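Side-chain contacts in p-nitrophenyl phosphatase (Pho2) (PDB 3QGM), which probably acts as a metal-dependent phosphatase of the haloacid dehalogenase (HAD) superfamily, with calcium held in its active site: residues 77-82 and 183-188; 81-86 and 146-151. All coordinates share one frame; numbering follows the deposited sequence.

Contact 1: 77-82 and 183-188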
ATOM      1  N   THR A  77      20.598  -0.277  -4.965  1.00 23.15           N
ATOM      2  CA  THR A  77      20.960   0.086  -3.601  1.00 23.32           C
ATOM      3  C   THR A  77      22.122   1.098  -3.639  1.00 23.77           C
ATOM      4  O   THR A  77      22.060   2.202  -3.057  1.00 23.63           O
ATOM      5  CB  THR A  77      21.404  -1.135  -2.784  1.00 23.43           C
ATOM      6  OG1 THR A  77      22.424  -1.841  -3.496  1.00 21.78           O
ATOM      7  CG2 THR A  77      20.177  -2.101  -2.466  1.00 21.50           C
ATOM      8  N   TYR A  78      23.153   0.745  -4.400  1.00 23.28           N
ATOM      9  CA  TYR A  78      24.317   1.672  -4.567  1.00 23.55           C
ATOM     10  C   TYR A  78      23.906   2.972  -5.296  1.00 22.94           C
ATOM     11  O   TYR A  78      24.352   4.084  -4.928  1.00 22.12           O
ATOM     12  CB  TYR A  78      25.424   0.921  -5.316  1.00 23.49           C
ATOM     13  CG  TYR A  78      26.590   1.720  -5.832  1.00 25.78           C
ATOM     14  CD1 TYR A  78      27.713   1.877  -5.048  1.00 28.48           C
ATOM     15  CD2 TYR A  78      26.588   2.296  -7.114  1.00 28.29           C
ATOM     16  CE1 TYR A  78      28.824   2.571  -5.483  1.00 28.45           C
ATOM     17  CE2 TYR A  78      27.725   3.055  -7.582  1.00 28.35           C
ATOM     18  CZ  TYR A  78      28.830   3.165  -6.730  1.00 31.50           C
ATOM     19  OH  TYR A  78      29.986   3.838  -7.067  1.00 31.65           O
ATOM     20  N   ALA A  79      23.062   2.853  -6.335  1.00 22.84           N
ATOM     21  CA  ALA A  79      22.766   4.006  -7.157  1.00 23.68           C
ATOM     22  C   ALA A  79      22.056   4.987  -6.240  1.00 24.39           C
ATOM     23  O   ALA A  79      22.317   6.198  -6.282  1.00 26.03           O
ATOM     24  CB  ALA A  79      21.891   3.638  -8.415  1.00 23.18           C
ATOM     25  N   THR A  80      21.181   4.458  -5.380  1.00 23.43           N
ATOM     26  CA  THR A  80      20.317   5.306  -4.584  1.00 23.07           C
ATOM     27  C   THR A  80      21.137   6.072  -3.554  1.00 23.32           C
ATOM     28  O   THR A  80      20.931   7.288  -3.361  1.00 20.83           O
ATOM     29  CB  THR A  80      19.221   4.476  -3.871  1.00 23.09           C
ATOM     30  OG1 THR A  80      18.326   3.938  -4.857  1.00 22.28           O
ATOM     31  CG2 THR A  80      18.473   5.346  -2.847  1.00 22.00           C
ATOM     32  N   ALA A  81      22.070   5.348  -2.914  1.00 23.64           N
ATOM     33  CA  ALA A  81      22.966   5.902  -1.881  1.00 24.30           C
ATOM     34  C   ALA A  81      23.854   6.998  -2.460  1.00 25.99           C
ATOM     35  O   ALA A  81      23.909   8.104  -1.927  1.00 26.03           O
ATOM     36  CB  ALA A  81      23.837   4.776  -1.216  1.00 24.69           C
ATOM     37  N   ARG A  82      24.485   6.733  -3.597  1.00 27.61           N
ATOM     38  CA  ARG A  82      25.331   7.746  -4.246  1.00 28.74           C
ATOM     39  C   ARG A  82      24.556   8.971  -4.776  1.00 29.01           C
ATOM     40  O   ARG A  82      25.046  10.095  -4.679  1.00 28.74           O
ATOM     41  CB  ARG A  82      26.124   7.114  -5.392  1.00 30.71           C
ATOM     42  CG  ARG A  82      27.026   6.007  -4.937  1.00 32.69           C
ATOM     43  CD  ARG A  82      28.164   6.409  -4.029  1.00 36.30           C
ATOM     44  NE  ARG A  82      28.689   5.205  -3.357  1.00 40.05           N
ATOM     45  CZ  ARG A  82      29.895   5.081  -2.802  1.00 44.23           C
ATOM     46  NH1 ARG A  82      30.792   6.091  -2.849  1.00 43.84           N
ATOM     47  NH2 ARG A  82      30.223   3.914  -2.227  1.00 42.82           N
ATOM     48  N   VAL A 183      11.882  11.014  -6.210  1.00 28.74           N
ATOM     49  CA  VAL A 183      12.807  10.423  -7.155  1.00 27.93           C
ATOM     50  C   VAL A 183      12.686   8.916  -7.025  1.00 27.69           C
ATOM     51  O   VAL A 183      12.751   8.393  -5.932  1.00 26.01           O
ATOM     52  CB  VAL A 183      14.265  10.823  -6.830  1.00 28.09           C
ATOM     53  CG1 VAL A 183      15.255  10.164  -7.815  1.00 27.93           C
ATOM     54  CG2 VAL A 183      14.416  12.351  -6.865  1.00 29.33           C
ATOM     55  N   VAL A 184      12.454   8.238  -8.142  1.00 27.31           N
ATOM     56  CA  VAL A 184      12.629   6.802  -8.231  1.00 26.46           C
ATOM     57  C   VAL A 184      13.964   6.567  -8.973  1.00 27.09           C
ATOM     58  O   VAL A 184      14.177   7.125 -10.058  1.00 27.49           O
ATOM     59  CB  VAL A 184      11.481   6.201  -8.995  1.00 27.32           C
ATOM     60  CG1 VAL A 184      11.659   4.674  -9.126  1.00 26.94           C
ATOM     61  CG2 VAL A 184      10.078   6.563  -8.294  1.00 26.82           C
ATOM     62  N   VAL A 185      14.859   5.772  -8.386  1.00 27.32           N
ATOM     63  CA  VAL A 185      16.203   5.543  -8.945  1.00 27.79           C
ATOM     64  C   VAL A 185      16.189   4.466 -10.030  1.00 28.21           C
ATOM     65  O   VAL A 185      16.708   4.699 -11.143  1.00 28.51           O
ATOM     66  CB  VAL A 185      17.193   5.239  -7.825  1.00 27.10           C
ATOM     67  CG1 VAL A 185      18.633   4.990  -8.362  1.00 27.84           C
ATOM     68  CG2 VAL A 185      17.158   6.401  -6.839  1.00 26.56           C
ATOM     69  N   GLY A 186      15.560   3.323  -9.739  1.00 28.58           N
ATOM     70  CA  GLY A 186      15.705   2.113 -10.558  1.00 28.42           C
ATOM     71  C   GLY A 186      14.996   2.198 -11.900  1.00 29.17           C
ATOM     72  O   GLY A 186      14.205   3.114 -12.132  1.00 29.32           O
ATOM     73  N   LYS A 187      15.239   1.217 -12.759  1.00 29.41           N
ATOM     74  CA  LYS A 187      14.524   1.100 -14.021  1.00 30.84           C
ATOM     75  C   LYS A 187      13.007   1.033 -13.840  1.00 31.51           C
ATOM     76  O   LYS A 187      12.529   0.276 -12.990  1.00 33.11           O
ATOM     77  CB  LYS A 187      14.990  -0.139 -14.794  1.00 31.33           C
ATOM     78  CG  LYS A 187      16.527  -0.107 -15.199  1.00 29.86           C
ATOM     79  CD  LYS A 187      16.938  -1.433 -15.831  1.00 29.81           C
ATOM     80  CE  LYS A 187      17.001  -2.573 -14.837  1.00 27.25           C
ATOM     81  NZ  LYS A 187      17.346  -3.843 -15.525  1.00 25.98           N
ATOM     82  N   PRO A 188      12.244   1.756 -14.697  1.00 32.54           N
ATOM     83  CA  PRO A 188      12.740   2.475 -15.905  1.00 32.59           C
ATOM     84  C   PRO A 188      13.183   3.931 -15.718  1.00 32.80           C
ATOM     85  O   PRO A 188      13.443   4.644 -16.712  1.00 31.20           O
ATOM     86  CB  PRO A 188      11.546   2.395 -16.859  1.00 33.44           C
ATOM     87  CG  PRO A 188      10.356   2.446 -15.938  1.00 33.23           C
ATOM     88  CD  PRO A 188      10.778   1.618 -14.717  1.00 32.14           C
TER
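T80 and V185 bring the two backbones together, their CA atoms 6.0 Å apart, where helix 76-87 passes the loop that follows strand 183-184. The extended strand ends here: the backbone of V185 has turned out of the extended conformation, and its CB points toward the helix. V185 is the one residue of 183-188 that touches 77-82, and it meets A79 and T80 on successive positions of the helix. CG1, anti to the backbone N (chi1 -180°), lies 3.5 Å from the CB methyl of A79, a close apolar contact. CG2, the other branch, crosses T80 at a slant, 3.4 Å from its OG1. The same oxygen is also 3.4 Å from CB of V185, so it lies over the CB–CG2 bond of the valine, equally near both atoms. This oxygen is not left without a polar partner. A chi1 of -67° keeps OG1 beside its own backbone N, where it is hydrogen-bonded to the carbonyl of A76 one turn back, and the hydroxyl can face a hydrocarbon group in a buried place. The contact is small, burying 118 Å² in all, and all three residues are buried. Around the valine, I148 of strand 146-149 touches both V185 and T80, while I192 of helix 190-200 touches A79. The backbone of V185 is hydrogen-bonded to A149 and to I192, tying the loop to the neighbouring strand 146-149 and to the start of helix 190-200. Helix 76-87 thus packs where the chain leaves the five-stranded sheet, consistent with the cap domain of this UmpH-like family, and heads back toward the six-stranded sheet of the HAD core.

Contact 2: 81-86 and 146-151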
ATOM      1  N   ALA A  81      22.070   5.348  -2.914  1.00 23.64           N
ATOM      2  CA  ALA A  81      22.966   5.902  -1.881  1.00 24.30           C
ATOM      3  C   ALA A  81      23.854   6.998  -2.460  1.00 25.99           C
ATOM      4  O   ALA A  81      23.909   8.104  -1.927  1.00 26.03           O
ATOM      5  CB  ALA A  81      23.837   4.776  -1.216  1.00 24.69           C
ATOM      6  N   ARG A  82      24.485   6.733  -3.597  1.00 27.61           N
ATOM      7  CA  ARG A  82      25.331   7.746  -4.246  1.00 28.74           C
ATOM      8  C   ARG A  82      24.556   8.971  -4.776  1.00 29.01           C
ATOM      9  O   ARG A  82      25.046  10.095  -4.679  1.00 28.74           O
ATOM     10  CB  ARG A  82      26.124   7.114  -5.392  1.00 30.71           C
ATOM     11  CG  ARG A  82      27.026   6.007  -4.937  1.00 32.69           C
ATOM     12  CD  ARG A  82      28.164   6.409  -4.029  1.00 36.30           C
ATOM     13  NE  ARG A  82      28.689   5.205  -3.357  1.00 40.05           N
ATOM     14  CZ  ARG A  82      29.895   5.081  -2.802  1.00 44.23           C
ATOM     15  NH1 ARG A  82      30.792   6.091  -2.849  1.00 43.84           N
ATOM     16  NH2 ARG A  82      30.223   3.914  -2.227  1.00 42.82           N
ATOM     17  N   PHE A  83      23.360   8.755  -5.309  1.00 27.18           N
ATOM     18  CA  PHE A  83      22.477   9.854  -5.675  1.00 28.07           C
ATOM     19  C   PHE A  83      22.256  10.814  -4.473  1.00 27.99           C
ATOM     20  O   PHE A  83      22.346  12.016  -4.586  1.00 28.27           O
ATOM     21  CB  PHE A  83      21.132   9.304  -6.226  1.00 28.53           C
ATOM     22  CG  PHE A  83      20.164  10.375  -6.608  1.00 29.14           C
ATOM     23  CD1 PHE A  83      20.104  10.844  -7.910  1.00 34.47           C
ATOM     24  CD2 PHE A  83      19.362  10.976  -5.646  1.00 29.74           C
ATOM     25  CE1 PHE A  83      19.232  11.913  -8.252  1.00 33.39           C
ATOM     26  CE2 PHE A  83      18.489  12.007  -5.966  1.00 30.62           C
ATOM     27  CZ  PHE A  83      18.435  12.492  -7.267  1.00 32.27           C
ATOM     28  N   ILE A  84      21.956  10.278  -3.306  1.00 27.17           N
ATOM     29  CA  ILE A  84      21.722  11.120  -2.162  1.00 26.77           C
ATOM     30  C   ILE A  84      22.985  11.871  -1.713  1.00 28.19           C
ATOM     31  O   ILE A  84      22.945  13.065  -1.396  1.00 27.87           O
ATOM     32  CB  ILE A  84      21.118  10.296  -1.023  1.00 25.34           C
ATOM     33  CG1 ILE A  84      19.785   9.699  -1.518  1.00 25.34           C
ATOM     34  CG2 ILE A  84      20.951  11.157   0.205  1.00 23.66           C
ATOM     35  CD1 ILE A  84      19.004   8.784  -0.535  1.00 20.11           C
ATOM     36  N   ALA A  85      24.071  11.127  -1.636  1.00 29.44           N
ATOM     37  CA  ALA A  85      25.345  11.611  -1.129  1.00 30.31           C
ATOM     38  C   ALA A  85      25.864  12.785  -1.975  1.00 31.49           C
ATOM     39  O   ALA A  85      26.432  13.771  -1.443  1.00 32.32           O
ATOM     40  CB  ALA A  85      26.326  10.468  -1.153  1.00 30.00           C
ATOM     41  N   ARG A  86      25.696  12.668  -3.291  1.00 32.41           N
ATOM     42  CA  ARG A  86      26.054  13.754  -4.212  1.00 34.01           C
ATOM     43  C   ARG A  86      25.216  14.985  -3.971  1.00 34.35           C
ATOM     44  O   ARG A  86      25.709  16.096  -3.969  1.00 33.83           O
ATOM     45  CB  ARG A  86      25.861  13.318  -5.639  1.00 34.10           C
ATOM     46  CG  ARG A  86      26.922  12.392  -6.036  1.00 36.35           C
ATOM     47  CD  ARG A  86      26.639  11.850  -7.356  1.00 39.38           C
ATOM     48  NE  ARG A  86      27.451  10.679  -7.620  1.00 40.11           N
ATOM     49  CZ  ARG A  86      27.230   9.862  -8.636  1.00 43.85           C
ATOM     50  NH1 ARG A  86      26.205  10.085  -9.459  1.00 43.84           N
ATOM     51  NH2 ARG A  86      28.030   8.824  -8.828  1.00 45.73           N
ATOM     52  N   ARG A 146      12.373  14.836   1.838  1.00 28.16           N
ATOM     53  CA  ARG A 146      12.670  14.382   0.503  1.00 28.07           C
ATOM     54  C   ARG A 146      12.604  12.855   0.503  1.00 27.21           C
ATOM     55  O   ARG A 146      13.102  12.213   1.403  1.00 27.09           O
ATOM     56  CB  ARG A 146      14.076  14.878   0.120  1.00 28.57           C
ATOM     57  CG  ARG A 146      14.574  14.447  -1.246  1.00 28.88           C
ATOM     58  CD  ARG A 146      15.351  15.650  -1.868  1.00 32.21           C
ATOM     59  NE  ARG A 146      15.941  15.357  -3.164  1.00 31.03           N
ATOM     60  CZ  ARG A 146      15.310  15.514  -4.332  1.00 33.32           C
ATOM     61  NH1 ARG A 146      14.060  15.963  -4.387  1.00 32.60           N
ATOM     62  NH2 ARG A 146      15.953  15.217  -5.463  1.00 33.38           N
ATOM     63  N   TYR A 147      12.032  12.298  -0.544  1.00 26.60           N
ATOM     64  CA  TYR A 147      11.569  10.939  -0.539  1.00 25.53           C
ATOM     65  C   TYR A 147      12.110  10.252  -1.790  1.00 24.84           C
ATOM     66  O   TYR A 147      11.732  10.566  -2.912  1.00 25.49           O
ATOM     67  CB  TYR A 147      10.029  10.980  -0.427  1.00 26.38           C
ATOM     68  CG  TYR A 147       9.250   9.711  -0.686  1.00 24.67           C
ATOM     69  CD1 TYR A 147       9.852   8.453  -0.698  1.00 22.94           C
ATOM     70  CD2 TYR A 147       7.881   9.787  -0.875  1.00 25.39           C
ATOM     71  CE1 TYR A 147       9.101   7.300  -0.943  1.00 23.76           C
ATOM     72  CE2 TYR A 147       7.117   8.648  -1.129  1.00 27.04           C
ATOM     73  CZ  TYR A 147       7.723   7.407  -1.149  1.00 24.40           C
ATOM     74  OH  TYR A 147       6.944   6.312  -1.433  1.00 25.05           O
ATOM     75  N   ILE A 148      13.030   9.318  -1.570  1.00 24.24           N
ATOM     76  CA  ILE A 148      13.626   8.559  -2.631  1.00 24.95           C
ATOM     77  C   ILE A 148      13.238   7.082  -2.546  1.00 24.13           C
ATOM     78  O   ILE A 148      13.245   6.476  -1.465  1.00 25.05           O
ATOM     79  CB  ILE A 148      15.167   8.617  -2.555  1.00 25.15           C
ATOM     80  CG1 ILE A 148      15.615  10.039  -2.208  1.00 27.75           C
ATOM     81  CG2 ILE A 148      15.736   8.175  -3.913  1.00 23.51           C
ATOM     82  CD1 ILE A 148      15.445  11.005  -3.343  1.00 28.17           C
ATOM     83  N   ALA A 149      12.966   6.489  -3.678  1.00 23.58           N
ATOM     84  CA  ALA A 149      12.738   5.042  -3.729  1.00 23.94           C
ATOM     85  C   ALA A 149      13.816   4.388  -4.605  1.00 23.57           C
ATOM     86  O   ALA A 149      14.229   4.923  -5.625  1.00 23.44           O
ATOM     87  CB  ALA A 149      11.341   4.719  -4.241  1.00 23.76           C
ATOM     88  N   THR A 150      14.264   3.222  -4.173  1.00 22.92           N
ATOM     89  CA  THR A 150      15.281   2.468  -4.860  1.00 22.68           C
ATOM     90  C   THR A 150      14.819   2.011  -6.233  1.00 23.80           C
ATOM     91  O   THR A 150      15.563   2.074  -7.229  1.00 23.88           O
ATOM     92  CB  THR A 150      15.685   1.238  -3.993  1.00 23.21           C
ATOM     93  OG1 THR A 150      14.506   0.492  -3.624  1.00 24.17           O
ATOM     94  CG2 THR A 150      16.407   1.674  -2.700  1.00 19.89           C
ATOM     95  N   ASN A 151      13.579   1.558  -6.296  1.00 23.89           N
ATOM     96  CA  ASN A 151      13.044   0.987  -7.519  1.00 24.50           C
ATOM     97  C   ASN A 151      11.500   0.975  -7.451  1.00 24.61           C
ATOM     98  O   ASN A 151      10.951   1.009  -6.341  1.00 24.14           O
ATOM     99  CB  ASN A 151      13.574  -0.450  -7.716  1.00 24.49           C
ATOM    100  CG  ASN A 151      13.087  -1.406  -6.674  1.00 23.88           C
ATOM    101  OD1 ASN A 151      13.381  -1.243  -5.486  1.00 25.07           O
ATOM    102  ND2 ASN A 151      12.413  -2.477  -7.110  1.00 25.91           N
TER
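F83 sets one side of its ring against R146 and I148, on a helix running nearly antiparallel to the strand (154° between axes, 10.2 Å at closest approach). The arginine chain, bent at chi2, brings NH2 of R146 up at the edge of the F83 ring, near its plane, 4.1 Å from CZ. That position rules out a face-on cation-pi stack; the guanidinium and ring planes are 31° apart. The charge is answered by E87, whose OE2 forms a salt bridge with the same NH2. I148 serves two partners with successive atoms. Its CD1 meets CE2 of F83 at 4.1 Å, approaching the ring obliquely, and its CG1 lies 4.0 Å from CD1 of I84. The I84 chain is extended (chi2 178°), carrying its end methyl inward, and the two isoleucine chains lie side by side, pointing opposite ways. Helix 76-87 here covers the five-stranded parallel sheet, consistent with the cap domain inserted in the HAD core. Strand 120-123 on one flank of strand 146-149 supplies V122 to I84; strand 183-184 on the other supplies V183 to F83 and R146.

Both contacts draw on helix 76-87, sharing A81 and R82, and their centres are about 6 Å apart. Contact 1 uses the earlier turn, against the loop leaving strand 183-184, and contact 2 the later one, against the neighbour of that strand, 146-149. The two segments are stitched by V185 N to A149 O and by V183 O to A149 N, each 3.0 Å and probable hydrogen bonds. Side chains join them too: V183 CG2 lies 3.5 Å from R146 NH2. Neither contact is at the calcium site of D14, D16 and D212. The loop of contact 1 does, however, continue into K187, which forms a salt bridge with D217, in a G-K-P sequence resembling a conserved HAD motif.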